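Local coordinates for Serine/threonine-protein acetyltransferase HopZ1a (PDB 5KLP) that acetylates serine, threonine and lysine residues of host plant proteins, tubulin among them, as a secreted bacterial effector that uses inositol hexakisphosphate as cofactor, at residues Q24-D29 and R329-K334; P32-A37 and R335-A340; Y261-S266 and A323-F328. The protein carries 10 engineered substitutions. All coordinates share one frame; numbering follows the deposited sequence.

Contact 1: Q24-D29 and R329-K334. With IHP (inositol hexakisphosphate), chain D.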
# COMPACT_ATOMS: atom_id res chain seq x y z
N GLN A 24 5.85 21.95 -0.25
CA GLN A 24 7.04 22.76 -0.47
C GLN A 24 8.06 22.57 0.65
O GLN A 24 9.27 22.60 0.41
CB GLN A 24 6.66 24.25 -0.61
CG GLN A 24 7.82 25.18 -0.94
CD GLN A 24 8.51 24.84 -2.25
OE1 GLN A 24 9.68 24.45 -2.27
NE2 GLN A 24 7.80 24.99 -3.35
N GLN A 25 7.58 22.38 1.87
CA GLN A 25 8.47 22.17 2.99
C GLN A 25 9.18 20.83 2.82
O GLN A 25 10.37 20.68 3.13
CB GLN A 25 7.69 22.22 4.30
CG GLN A 25 8.49 22.25 5.59
CD GLN A 25 9.47 23.43 5.66
OE1 GLN A 25 9.17 24.53 5.22
NE2 GLN A 25 10.59 23.23 6.36
N LYS A 26 8.46 19.84 2.31
CA LYS A 26 9.09 18.54 2.06
C LYS A 26 10.08 18.65 0.91
O LYS A 26 11.12 18.00 0.92
CB LYS A 26 8.04 17.46 1.80
CG LYS A 26 7.22 17.11 3.03
CD LYS A 26 6.24 16.00 2.70
CE LYS A 26 5.43 15.56 3.92
NZ LYS A 26 6.09 14.48 4.71
N ILE A 27 9.76 19.47 -0.09
CA ILE A 27 10.69 19.76 -1.18
C ILE A 27 11.96 20.42 -0.63
O ILE A 27 13.08 19.99 -0.93
CB ILE A 27 10.04 20.67 -2.25
CG1 ILE A 27 9.00 19.89 -3.05
CG2 ILE A 27 11.09 21.28 -3.18
CD1 ILE A 27 8.14 20.75 -3.94
N ASN A 28 11.79 21.47 0.17
CA ASN A 28 12.93 22.19 0.73
C ASN A 28 13.81 21.32 1.66
O ASN A 28 15.03 21.49 1.71
CB ASN A 28 12.45 23.43 1.47
CG ASN A 28 11.79 24.43 0.53
OD1 ASN A 28 12.02 24.39 -0.68
ND2 ASN A 28 10.99 25.34 1.09
N ASP A 29 13.18 20.42 2.40
CA ASP A 29 13.91 19.52 3.27
C ASP A 29 14.76 18.53 2.47
O ASP A 29 15.86 18.16 2.89
CB ASP A 29 12.96 18.76 4.20
CG ASP A 29 12.38 19.65 5.29
OD1 ASP A 29 12.99 20.71 5.57
OD2 ASP A 29 11.34 19.29 5.87
N ARG A 329 7.05 10.24 -0.94
CA ARG A 329 8.22 9.83 -1.70
C ARG A 329 9.44 10.69 -1.35
O ARG A 329 10.53 10.16 -1.18
CB ARG A 329 7.96 9.87 -3.21
CG ARG A 329 9.16 9.40 -4.06
CD ARG A 329 8.71 9.13 -5.51
NE ARG A 329 7.62 10.03 -5.82
CZ ARG A 329 6.44 9.68 -6.32
NH1 ARG A 329 6.15 8.43 -6.65
NH2 ARG A 329 5.55 10.63 -6.51
N LEU A 330 9.24 12.00 -1.24
CA LEU A 330 10.30 12.92 -0.84
C LEU A 330 10.83 12.55 0.55
O LEU A 330 12.03 12.59 0.80
CB LEU A 330 9.77 14.36 -0.85
CG LEU A 330 9.22 14.85 -2.20
CD1 LEU A 330 8.76 16.30 -2.10
CD2 LEU A 330 10.24 14.70 -3.31
N GLN A 331 9.92 12.21 1.45
CA GLN A 331 10.28 11.79 2.80
C GLN A 331 11.16 10.54 2.79
O GLN A 331 12.15 10.47 3.53
CB GLN A 331 9.01 11.53 3.61
CG GLN A 331 9.25 10.77 4.89
CD GLN A 331 7.95 10.38 5.57
OE1 GLN A 331 7.28 11.22 6.18
NE2 GLN A 331 7.56 9.12 5.42
N GLU A 332 10.80 9.58 1.95
CA GLU A 332 11.55 8.32 1.89
C GLU A 332 12.95 8.51 1.31
O GLU A 332 13.91 7.93 1.80
CB GLU A 332 10.77 7.30 1.08
CG GLU A 332 9.47 6.92 1.75
CD GLU A 332 9.70 6.54 3.20
OE1 GLU A 332 10.17 5.40 3.44
OE2 GLU A 332 9.43 7.38 4.10
N ILE A 333 13.06 9.31 0.26
CA ILE A 333 14.36 9.58 -0.37
C ILE A 333 15.26 10.30 0.62
O ILE A 333 16.43 9.94 0.80
CB ILE A 333 14.18 10.39 -1.65
CG1 ILE A 333 13.36 9.58 -2.66
CG2 ILE A 333 15.53 10.79 -2.24
CD1 ILE A 333 13.02 10.32 -3.91
N LYS A 334 14.68 11.28 1.31
CA LYS A 334 15.38 11.98 2.39
C LYS A 334 15.90 10.99 3.45
O LYS A 334 17.05 11.06 3.87
CB LYS A 334 14.47 13.02 3.04
CG LYS A 334 15.13 13.87 4.11
CD LYS A 334 14.07 14.60 4.94
CE LYS A 334 14.68 15.31 6.14
NZ LYS A 334 13.72 16.27 6.77
C1 IHP D . 6.72 10.36 10.05
C2 IHP D . 5.74 9.89 8.87
C3 IHP D . 4.81 10.89 8.09
C4 IHP D . 4.85 12.39 8.65
C5 IHP D . 5.34 12.61 10.07
C6 IHP D . 6.71 11.94 10.13
O11 IHP D . 6.47 9.76 11.18
P1 IHP D . 7.44 8.79 12.17
O21 IHP D . 6.62 7.64 12.75
O31 IHP D . 7.99 9.63 13.33
O41 IHP D . 8.64 8.18 11.47
O12 IHP D . 5.06 8.74 9.17
P2 IHP D . 5.39 7.38 8.22
O22 IHP D . 6.89 7.02 8.34
O32 IHP D . 4.56 6.14 8.57
O42 IHP D . 5.18 7.76 6.73
O13 IHP D . 3.64 10.41 8.16
P3 IHP D . 2.49 9.84 7.06
O23 IHP D . 2.87 8.67 6.15
O33 IHP D . 1.55 9.35 8.15
O43 IHP D . 1.84 10.93 6.22
O14 IHP D . 3.68 13.02 8.48
P4 IHP D . 3.39 14.03 7.24
O24 IHP D . 3.08 13.26 5.95
O34 IHP D . 2.24 15.00 7.55
O44 IHP D . 4.63 14.90 6.95
O15 IHP D . 4.48 12.32 11.05
P5 IHP D . 3.78 13.49 12.07
O25 IHP D . 4.01 14.90 11.51
O35 IHP D . 2.25 13.28 12.19
O45 IHP D . 4.37 13.46 13.49
O16 IHP D . 7.39 12.36 11.19
P6 IHP D . 9.01 12.58 11.23
O26 IHP D . 9.51 13.12 9.89
O36 IHP D . 9.42 13.56 12.34
O46 IHP D . 9.74 11.26 11.51
O HOH W 1 5.06 12.10 4.40
O HOH W 2 8.41 13.73 6.86
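K26 and I27 meet L330 in a partly buried helix-helix contact between the N-terminal helix 21-36 and the C-terminal helix 324-340, which run nearly parallel: the short axes make 20° and approach to 9.3 Å. One methyl of L330, CD1, reaches I27 CG1 at 3.7 Å and lies 4.1 Å from K26 CB, so it sits where the K26 and I27 side chains leave their helix; A52 and S53 of helix 40-53 touch L330 and I27 respectively. No direct hydrogen bond joins the segments; near the ligand, the polar link runs through water and phosphate. The chain of K26 stays extended to CE and then bends at its last torsion (chi4 -89°), which carries NZ to 2.7 Å from O44 of inositol hexakisphosphate. Q331, with its chain extended beyond CG, gives NE2 to O42 of another phosphate at 3.0 Å. The same NE2 donates to E332 OE2 in an almost straight bond (171°), the acceptor lying in the amide plane, which should fix the rotation of the amide. Two waters lie between Q331 OE1 and K26 NZ; one accepts from NZ at 2.6 Å, and the other donates to OE1 but meets NZ only weakly. Farther along, D29 OD2 and K334 NZ form a long salt bridge of 3.9 Å. Here two helices each lend one polar side chain, to different phosphates, and so line part of this YopJ-family acetyltransferase's inositol hexakisphosphate site.

Contact 2: P32-A37 and R335-A340. Engineered in segment 335-340: A339 (natural residue Glu), A340 (natural residue Glu). With IHP (inositol hexakisphosphate), chain D.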
# COMPACT_ATOMS: atom_id res chain seq x y z
N PRO A 32 18.65 19.86 -0.27
CA PRO A 32 20.10 19.83 -0.01
C PRO A 32 20.68 18.41 -0.06
O PRO A 32 21.83 18.24 -0.47
CB PRO A 32 20.23 20.43 1.39
CG PRO A 32 18.91 20.26 2.01
CD PRO A 32 17.91 20.37 0.90
N TYR A 33 19.91 17.42 0.36
CA TYR A 33 20.40 16.04 0.30
C TYR A 33 20.62 15.62 -1.14
O TYR A 33 21.63 14.98 -1.46
CB TYR A 33 19.42 15.07 0.96
CG TYR A 33 19.25 15.22 2.45
CD1 TYR A 33 20.19 14.68 3.33
CD2 TYR A 33 18.15 15.88 2.98
CE1 TYR A 33 20.03 14.80 4.70
CE2 TYR A 33 17.98 16.00 4.35
CZ TYR A 33 18.92 15.46 5.20
OH TYR A 33 18.76 15.59 6.56
N VAL A 34 19.69 16.00 -2.01
CA VAL A 34 19.80 15.68 -3.42
C VAL A 34 21.01 16.39 -4.02
O VAL A 34 21.73 15.83 -4.85
CB VAL A 34 18.52 16.06 -4.19
CG1 VAL A 34 18.73 15.94 -5.69
CG2 VAL A 34 17.35 15.20 -3.75
N ARG A 35 21.26 17.61 -3.57
CA ARG A 35 22.40 18.36 -4.06
C ARG A 35 23.72 17.69 -3.68
O ARG A 35 24.63 17.63 -4.48
CB ARG A 35 22.38 19.79 -3.51
CG ARG A 35 21.93 20.83 -4.50
CD ARG A 35 22.14 22.25 -3.95
NE ARG A 35 21.01 22.68 -3.14
CZ ARG A 35 21.07 22.91 -1.83
NH1 ARG A 35 22.22 22.77 -1.18
NH2 ARG A 35 19.99 23.30 -1.18
N HIS A 36 23.77 17.08 -2.50
CA HIS A 36 25.00 16.44 -2.07
C HIS A 36 25.10 14.99 -2.54
O HIS A 36 26.16 14.38 -2.45
CB HIS A 36 25.12 16.48 -0.54
CG HIS A 36 25.37 17.84 0.02
ND1 HIS A 36 24.51 18.45 0.90
CD2 HIS A 36 26.36 18.74 -0.22
CE1 HIS A 36 24.97 19.65 1.21
NE2 HIS A 36 26.09 19.85 0.54
N ALA A 37 24.00 14.45 -3.04
CA ALA A 37 23.98 13.06 -3.51
C ALA A 37 24.66 12.89 -4.86
O ALA A 37 24.90 13.86 -5.58
CB ALA A 37 22.55 12.57 -3.59
N ARG A 335 15.06 10.06 3.87
CA ARG A 335 15.50 9.08 4.85
C ARG A 335 16.68 8.25 4.32
O ARG A 335 17.62 7.95 5.06
CB ARG A 335 14.34 8.19 5.27
CG ARG A 335 13.40 8.90 6.23
CD ARG A 335 12.12 8.09 6.47
NE ARG A 335 11.21 8.83 7.33
CZ ARG A 335 10.00 8.41 7.67
NH1 ARG A 335 9.55 7.24 7.23
NH2 ARG A 335 9.24 9.16 8.46
N VAL A 336 16.62 7.88 3.04
CA VAL A 336 17.73 7.12 2.45
C VAL A 336 19.01 7.96 2.40
O VAL A 336 20.07 7.52 2.85
CB VAL A 336 17.38 6.63 1.05
CG1 VAL A 336 18.62 6.01 0.41
CG2 VAL A 336 16.26 5.62 1.13
N LEU A 337 18.89 9.19 1.90
CA LEU A 337 20.07 10.04 1.72
C LEU A 337 20.65 10.46 3.06
O LEU A 337 21.86 10.67 3.20
CB LEU A 337 19.74 11.27 0.86
CG LEU A 337 19.47 10.94 -0.61
CD1 LEU A 337 19.13 12.21 -1.39
CD2 LEU A 337 20.66 10.20 -1.23
N ALA A 338 19.78 10.57 4.06
CA ALA A 338 20.22 10.96 5.41
C ALA A 338 21.18 9.90 5.97
O ALA A 338 22.18 10.23 6.62
CB ALA A 338 19.03 11.14 6.32
N ALA A 339 20.89 8.63 5.72
CA ALA A 339 21.81 7.58 6.13
C ALA A 339 23.13 7.68 5.36
O ALA A 339 24.21 7.47 5.91
CB ALA A 339 21.18 6.21 5.92
N ALA A 340 23.04 8.00 4.07
CA ALA A 340 24.23 8.06 3.23
C ALA A 340 25.09 9.29 3.54
O ALA A 340 26.29 9.31 3.26
CB ALA A 340 23.84 8.03 1.75
C1 IHP D . 6.72 10.36 10.05
C2 IHP D . 5.74 9.89 8.87
C3 IHP D . 4.81 10.89 8.09
C4 IHP D . 4.85 12.39 8.65
C5 IHP D . 5.34 12.61 10.07
C6 IHP D . 6.71 11.94 10.13
O11 IHP D . 6.47 9.76 11.18
P1 IHP D . 7.44 8.79 12.17
O21 IHP D . 6.62 7.64 12.75
O31 IHP D . 7.99 9.63 13.33
O41 IHP D . 8.64 8.18 11.47
O12 IHP D . 5.06 8.74 9.17
P2 IHP D . 5.39 7.38 8.22
O22 IHP D . 6.89 7.02 8.34
O32 IHP D . 4.56 6.14 8.57
O42 IHP D . 5.18 7.76 6.73
O13 IHP D . 3.64 10.41 8.16
P3 IHP D . 2.49 9.84 7.06
O23 IHP D . 2.87 8.67 6.15
O33 IHP D . 1.55 9.35 8.15
O43 IHP D . 1.84 10.93 6.22
O14 IHP D . 3.68 13.02 8.48
P4 IHP D . 3.39 14.03 7.24
O24 IHP D . 3.08 13.26 5.95
O34 IHP D . 2.24 15.00 7.55
O44 IHP D . 4.63 14.90 6.95
O15 IHP D . 4.48 12.32 11.05
P5 IHP D . 3.78 13.49 12.07
O25 IHP D . 4.01 14.90 11.51
O35 IHP D . 2.25 13.28 12.19
O45 IHP D . 4.37 13.46 13.49
O16 IHP D . 7.39 12.36 11.19
P6 IHP D . 9.01 12.58 11.23
O26 IHP D . 9.51 13.12 9.89
O36 IHP D . 9.42 13.56 12.34
O46 IHP D . 9.74 11.26 11.51
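O22 of inositol hexakisphosphate is gripped by both terminal nitrogens of R335, NH1 at 2.9 Å and NH2 at 3.2 Å. The first bond is the straighter (157° against 139°), and the oxygen lies at the guanidinium edge, near its plane, as expected of a forked grip on one phosphate oxygen. The CB of R335 leaves its helix away from 32-37, and the chain is extended from CG to NE, while E76 and E332 form salt bridges to NH1 and would hold the group in position. The packing between the helices is on another face of 335-340 and is wholly apolar. L337 spreads its two methyls: CD1 meets Y33 CB at 3.7 Å and CD2 meets A37 CB at 3.8 Å, while V34 CG2 lies farther from CD1. The Y33 ring reaches A338 obliquely, its CE1 3.9 Å from A338 CA. I41 of helix 40-53 also touches L337. The short axes make 54° here and approach to 9.8 Å, and A37 has already left helical geometry. This is the far end of the packing between helices 21-36 and 324-340, with helix 40-53 beside both, and an arginine on another face contributes to the inositol hexakisphosphate site.

Contact 3: Y261-S266 and A323-F328. With IHP (inositol hexakisphosphate), chain D.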
# COMPACT_ATOMS: atom_id res chain seq x y z
N TYR A 261 -5.56 5.98 4.62
CA TYR A 261 -6.20 6.92 3.71
C TYR A 261 -5.54 8.29 3.71
O TYR A 261 -5.97 9.18 2.99
CB TYR A 261 -7.70 7.02 4.02
CG TYR A 261 -8.43 5.81 3.49
CD1 TYR A 261 -8.82 5.75 2.15
CD2 TYR A 261 -8.65 4.69 4.29
CE1 TYR A 261 -9.44 4.63 1.63
CE2 TYR A 261 -9.28 3.56 3.78
CZ TYR A 261 -9.68 3.54 2.45
OH TYR A 261 -10.28 2.43 1.92
N LYS A 262 -4.48 8.45 4.50
CA LYS A 262 -3.79 9.73 4.60
C LYS A 262 -3.23 10.25 3.26
O LYS A 262 -3.12 11.46 3.06
CB LYS A 262 -2.65 9.63 5.62
CG LYS A 262 -3.10 9.56 7.06
CD LYS A 262 -1.93 9.59 8.02
CE LYS A 262 -1.31 11.00 8.10
NZ LYS A 262 -0.25 11.09 9.16
N HIS A 263 -2.85 9.34 2.36
CA HIS A 263 -2.27 9.75 1.07
C HIS A 263 -3.25 9.59 -0.09
O HIS A 263 -2.85 9.62 -1.25
CB HIS A 263 -0.99 8.95 0.80
CG HIS A 263 0.05 9.16 1.85
ND1 HIS A 263 0.65 10.39 2.05
CD2 HIS A 263 0.53 8.34 2.81
CE1 HIS A 263 1.48 10.30 3.07
NE2 HIS A 263 1.43 9.07 3.55
N GLY A 264 -4.53 9.43 0.25
CA GLY A 264 -5.58 9.33 -0.73
C GLY A 264 -5.58 10.56 -1.63
O GLY A 264 -5.48 11.69 -1.15
N ALA A 265 -5.67 10.33 -2.93
CA ALA A 265 -5.63 11.44 -3.88
C ALA A 265 -6.91 12.26 -3.83
O ALA A 265 -6.87 13.48 -3.95
CB ALA A 265 -5.39 10.92 -5.29
N SER A 266 -8.04 11.59 -3.62
CA SER A 266 -9.34 12.24 -3.83
C SER A 266 -9.85 13.04 -2.62
O SER A 266 -10.04 12.52 -1.52
CB SER A 266 -10.38 11.18 -4.21
OG SER A 266 -11.68 11.76 -4.26
N ALA A 323 -1.49 15.79 -3.52
CA ALA A 323 -0.18 15.24 -3.88
C ALA A 323 0.55 14.72 -2.65
O ALA A 323 1.77 14.61 -2.65
CB ALA A 323 0.67 16.29 -4.59
N SER A 324 -0.21 14.38 -1.62
CA SER A 324 0.37 13.83 -0.39
C SER A 324 1.33 12.64 -0.62
O SER A 324 2.37 12.56 0.04
CB SER A 324 -0.75 13.41 0.57
OG SER A 324 -0.23 12.89 1.78
N ILE A 325 0.99 11.73 -1.53
CA ILE A 325 1.83 10.54 -1.75
C ILE A 325 3.18 10.94 -2.36
O ILE A 325 4.20 10.30 -2.11
CB ILE A 325 1.14 9.49 -2.66
CG1 ILE A 325 1.87 8.15 -2.58
CG2 ILE A 325 1.06 9.97 -4.12
CD1 ILE A 325 1.91 7.53 -1.19
N ASP A 326 3.18 12.03 -3.11
CA ASP A 326 4.42 12.55 -3.70
C ASP A 326 5.28 13.15 -2.59
O ASP A 326 6.52 13.11 -2.66
CB ASP A 326 4.07 13.57 -4.78
CG ASP A 326 3.18 12.96 -5.88
OD1 ASP A 326 3.53 11.88 -6.44
OD2 ASP A 326 2.10 13.51 -6.13
N GLY A 327 4.63 13.66 -1.56
CA GLY A 327 5.32 14.12 -0.36
C GLY A 327 5.95 12.95 0.39
O GLY A 327 7.07 13.06 0.90
N PHE A 328 5.23 11.84 0.47
CA PHE A 328 5.76 10.64 1.11
C PHE A 328 7.04 10.17 0.39
O PHE A 328 8.00 9.76 1.03
CB PHE A 328 4.71 9.53 1.16
CG PHE A 328 5.23 8.22 1.70
CD1 PHE A 328 5.55 8.09 3.05
CD2 PHE A 328 5.46 7.15 0.86
CE1 PHE A 328 6.07 6.90 3.55
CE2 PHE A 328 5.98 5.96 1.34
CZ PHE A 328 6.28 5.83 2.69
C1 IHP D . 6.72 10.36 10.05
C2 IHP D . 5.74 9.89 8.87
C3 IHP D . 4.81 10.89 8.09
C4 IHP D . 4.85 12.39 8.65
C5 IHP D . 5.34 12.61 10.07
C6 IHP D . 6.71 11.94 10.13
O11 IHP D . 6.47 9.76 11.18
P1 IHP D . 7.44 8.79 12.17
O21 IHP D . 6.62 7.64 12.75
O31 IHP D . 7.99 9.63 13.33
O41 IHP D . 8.64 8.18 11.47
O12 IHP D . 5.06 8.74 9.17
P2 IHP D . 5.39 7.38 8.22
O22 IHP D . 6.89 7.02 8.34
O32 IHP D . 4.56 6.14 8.57
O42 IHP D . 5.18 7.76 6.73
O13 IHP D . 3.64 10.41 8.16
P3 IHP D . 2.49 9.84 7.06
O23 IHP D . 2.87 8.67 6.15
O33 IHP D . 1.55 9.35 8.15
O43 IHP D . 1.84 10.93 6.22
O14 IHP D . 3.68 13.02 8.48
P4 IHP D . 3.39 14.03 7.24
O24 IHP D . 3.08 13.26 5.95
O34 IHP D . 2.24 15.00 7.55
O44 IHP D . 4.63 14.90 6.95
O15 IHP D . 4.48 12.32 11.05
P5 IHP D . 3.78 13.49 12.07
O25 IHP D . 4.01 14.90 11.51
O35 IHP D . 2.25 13.28 12.19
O45 IHP D . 4.37 13.46 13.49
O16 IHP D . 7.39 12.36 11.19
P6 IHP D . 9.01 12.58 11.23
O26 IHP D . 9.51 13.12 9.89
O36 IHP D . 9.42 13.56 12.34
O46 IHP D . 9.74 11.26 11.51
O HOH W 3 -1.59 11.63 -2.74
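The imidazole of H263 is set between S324 at one nitrogen and inositol hexakisphosphate at the other, with CB of F328 over one face. ND1 and S324 OG share a hydrogen bond of 2.7 Å, in which either could be the donor; the hydroxyl lies at the ring edge. At the other nitrogen, NE2 donates to phosphate oxygen O23 at 3.0 Å and 159°, with the oxygen in the ring plane. Partners at both nitrogens, O23 in the plane and OG near it, should restrict the rotation of the ring. F328 CB sits toward the rim, a CH-pi contact of 4.2 Å to the centroid, whereas the two rings are oblique, their planes at 45°. I325 crosses H263 at about a right angle, its CD1 3.8 Å from H263 CB. The frame is a type I beta turn, Y261 to G264, docked on the first turn of helix 324-340, with A323 at the N-cap position; this junction forms part of the inositol hexakisphosphate site, and the turn leads on to A265 and S266 of the CoA site. K262 bends at chi3 (74°), its end leading away from the helix, to bring NZ to O33 of the phosphate that H263 also binds, at 2.7 Å. A water accepts from I325 N and donates to H263 O.

All three contacts use helix 324-340, and each gives at least one side chain to the same inositol hexakisphosphate. Contacts 1 and 2 also share helix 21-36 and touch through K334 and Y33, their centres about 10 Å apart; the angle between the short helix axes opens from 20° to 54° from one to the other. Contact 3 is fully buried and joins a turn to the helix start by direct and water-mediated hydrogen bonds. Contact 1 is partly buried and mixes slight apolar packing with waters and a long salt bridge. Contact 2, at the surface, is apolar between its helices, with its hydrogen bonds to phosphate set on a separate face.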